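Local coordinates for outer surface protein (Borrelia burgdorferi, PDB 5IZT) that is of unknown function but, as a plasmid-encoded surface protein of the PFam54_60 family, probably acts at the outer surface of the spirochaete, at residues D209-K214 with Y261-F266. Residues are numbered along the deposited sequence; the frame is centred on the assembly and turned at random.
Sequences DQFKMK and YKIEQF
F211 and E264 bring the two backbones together, their CA atoms 5.1 Å apart, where a type I' turn from Q210 to M213 lies against helix 260-274. The turn is closed by a 2.9 Å bond from M213 N to Q210 O. On the apolar side of the contact, I263 sets its CG2 methyl over one face of the F211 ring, a CH-pi contact 3.9 Å from the centroid, off-centre and nearest CG and CD2. The same methyl meets M213 CE at 4.2 Å, while M213 SD comes to the edge of the F266 ring, near its plane. At the F211 edge, in the ring plane, E264 OE2 lies 3.4 Å from F211 CD1, with carboxylate and ring turned 66° from each other. E264 reaches this position, in one of its two modelled conformers to which all its contacts here belong, because CG stands anti to the backbone N (chi1 -179°) and the chain then bends at chi2. K212, itself bent at chi2 and chi4, brings NZ between two acids. K212 NZ bonds E264 OE1 at 3.0 Å, on the syn lone pair. It also bonds D209 OD2 at 2.9 Å, again on the syn side but 18° out of the carboxylate plane. A water donates to both remaining oxygens, D209 OD1 and E264 OE2, and so completes a second link between carboxylates whose mutual repulsion the shared ammonium probably offsets. Outside the two segments, Y253 of helix 243-255 meets the F211 ring edge-to-face, and F252 packs on F266 and M213. A three-residue salt-bridge network beside an apolar layer thus joins the loop after helix 179-197 to helix 260-274 within the all-helical BbCRASP-1-like domain.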
loop_
_atom_site.group_PDB
_atom_site.type_symbol
_atom_site.label_atom_id
_atom_site.label_comp_id
_atom_site.label_asym_id
_atom_site.label_seq_id
_atom_site.Cartn_x
_atom_site.Cartn_y
_atom_site.Cartn_z
ATOM N N ASP A 209 21.780 2.001 2.987
ATOM C CA ASP A 209 21.433 0.600 3.202
ATOM C C ASP A 209 19.929 0.325 3.051
ATOM O O ASP A 209 19.471 -0.747 3.469
ATOM C CB ASP A 209 21.964 0.113 4.569
ATOM C CG ASP A 209 21.259 0.746 5.778
ATOM O OD1 ASP A 209 20.214 1.406 5.635
ATOM O OD2 ASP A 209 21.770 0.579 6.908
ATOM N N GLN A 210 19.175 1.265 2.467
ATOM C CA GLN A 210 17.727 1.133 2.225
ATOM C C GLN A 210 16.999 0.649 3.487
ATOM O O GLN A 210 16.213 -0.304 3.462
ATOM C CB GLN A 210 17.455 0.206 1.026
ATOM C CG GLN A 210 18.202 0.652 -0.240
ATOM C CD GLN A 210 18.278 -0.417 -1.338
ATOM O OE1 GLN A 210 17.580 -1.427 -1.299
ATOM N NE2 GLN A 210 19.145 -0.187 -2.321
ATOM N N PHE A 211 17.300 1.313 4.609
ATOM C CA PHE A 211 16.670 1.049 5.908
ATOM C C PHE A 211 16.807 -0.422 6.312
ATOM O O PHE A 211 15.848 -1.057 6.755
ATOM C CB PHE A 211 15.200 1.487 5.900
ATOM C CG PHE A 211 15.007 2.919 5.462
ATOM C CD1 PHE A 211 15.269 3.966 6.334
ATOM C CD2 PHE A 211 14.592 3.215 4.166
ATOM C CE1 PHE A 211 15.115 5.296 5.927
ATOM C CE2 PHE A 211 14.436 4.531 3.750
ATOM C CZ PHE A 211 14.697 5.577 4.633
ATOM N N LYS A 212 18.025 -0.950 6.159
ATOM C CA LYS A 212 18.436 -2.320 6.473
ATOM C C LYS A 212 17.772 -3.344 5.563
ATOM O O LYS A 212 17.871 -4.557 5.822
ATOM C CB LYS A 212 18.166 -2.696 7.941
ATOM C CG LYS A 212 18.685 -1.657 8.955
ATOM C CD LYS A 212 20.171 -1.758 9.192
ATOM C CE LYS A 212 20.655 -0.633 10.121
ATOM N NZ LYS A 212 20.520 0.728 9.502
ATOM N N MET A 213 17.094 -2.905 4.503
ATOM C CA MET A 213 16.466 -3.835 3.580
ATOM C C MET A 213 17.235 -4.012 2.272
ATOM O O MET A 213 16.899 -4.922 1.496
ATOM C CB MET A 213 15.025 -3.391 3.307
ATOM C CG MET A 213 14.157 -3.604 4.573
ATOM S SD MET A 213 12.434 -3.125 4.386
ATOM C CE MET A 213 12.644 -1.325 4.421
ATOM N N LYS A 214 18.284 -3.213 2.025
ATOM C CA LYS A 214 19.123 -3.452 0.846
ATOM C C LYS A 214 19.683 -4.865 0.859
ATOM O O LYS A 214 19.718 -5.542 -0.175
ATOM C CB LYS A 214 20.286 -2.460 0.782
ATOM C CG LYS A 214 21.202 -2.682 -0.453
ATOM C CD LYS A 214 22.285 -1.607 -0.570
ATOM C CE LYS A 214 23.466 -1.844 0.384
ATOM N NZ LYS A 214 24.299 -3.037 0.018
ATOM N N TYR A 261 11.048 6.816 10.970
ATOM C CA TYR A 261 11.113 5.956 12.156
ATOM C C TYR A 261 10.491 4.593 11.900
ATOM O O TYR A 261 11.110 3.552 12.168
ATOM C CB TYR A 261 10.399 6.620 13.326
ATOM C CG TYR A 261 10.455 5.782 14.581
ATOM C CD1 TYR A 261 11.635 5.645 15.307
ATOM C CD2 TYR A 261 9.341 5.048 14.988
ATOM C CE1 TYR A 261 11.673 4.875 16.459
ATOM C CE2 TYR A 261 9.373 4.258 16.124
ATOM C CZ TYR A 261 10.541 4.169 16.852
ATOM O OH TYR A 261 10.578 3.377 17.977
ATOM N N LYS A 262 9.239 4.571 11.417
ATOM C CA LYS A 262 8.550 3.296 11.213
ATOM C C LYS A 262 9.238 2.452 10.151
ATOM O O LYS A 262 9.329 1.230 10.285
ATOM C CB LYS A 262 7.088 3.530 10.815
ATOM C CG LYS A 262 6.276 4.339 11.807
ATOM C CD LYS A 262 4.773 4.297 11.483
ATOM C CE LYS A 262 4.484 4.489 9.991
ATOM N NZ LYS A 262 3.032 4.794 9.749
ATOM N N ILE A 263 9.708 3.084 9.070
ATOM C CA ILE A 263 10.388 2.330 8.018
ATOM C C ILE A 263 11.688 1.722 8.544
ATOM O O ILE A 263 12.010 0.559 8.240
ATOM C CB ILE A 263 10.621 3.226 6.786
ATOM C CG1 ILE A 263 9.280 3.692 6.199
ATOM C CG2 ILE A 263 11.451 2.501 5.697
ATOM C CD1 ILE A 263 9.455 4.864 5.218
ATOM N N GLU A 264 12.443 2.484 9.341
ATOM C CA GLU A 264 13.668 1.931 9.915
ATOM C C GLU A 264 13.360 0.778 10.864
ATOM O O GLU A 264 14.085 -0.224 10.876
ATOM C CB GLU A 264 14.466 3.020 10.638
ATOM C CG GLU A 264 15.783 2.540 11.247
ATOM C CD GLU A 264 16.880 2.274 10.213
ATOM O OE1 GLU A 264 17.805 1.477 10.505
ATOM O OE2 GLU A 264 16.825 2.863 9.120
ATOM N N GLN A 265 12.300 0.902 11.670
ATOM C CA GLN A 265 11.938 -0.173 12.590
ATOM C C GLN A 265 11.560 -1.433 11.829
ATOM O O GLN A 265 12.002 -2.541 12.164
ATOM C CB GLN A 265 10.783 0.276 13.485
ATOM C CG GLN A 265 11.176 1.321 14.518
ATOM C CD GLN A 265 12.278 0.816 15.443
ATOM O OE1 GLN A 265 12.271 -0.337 15.866
ATOM N NE2 GLN A 265 13.239 1.678 15.745
ATOM N N PHE A 266 10.727 -1.275 10.803
ATOM C CA PHE A 266 10.281 -2.401 9.989
ATOM C C PHE A 266 11.462 -3.064 9.293
ATOM O O PHE A 266 11.576 -4.299 9.272
ATOM C CB PHE A 266 9.237 -1.914 8.958
ATOM C CG PHE A 266 8.572 -3.037 8.188
ATOM C CD1 PHE A 266 9.180 -3.577 7.068
ATOM C CD2 PHE A 266 7.340 -3.522 8.582
ATOM C CE1 PHE A 266 8.582 -4.625 6.368
ATOM C CE2 PHE A 266 6.726 -4.560 7.888
ATOM C CZ PHE A 266 7.345 -5.105 6.774
HETATM O O HOH W 1 18.957 3.354 7.346
#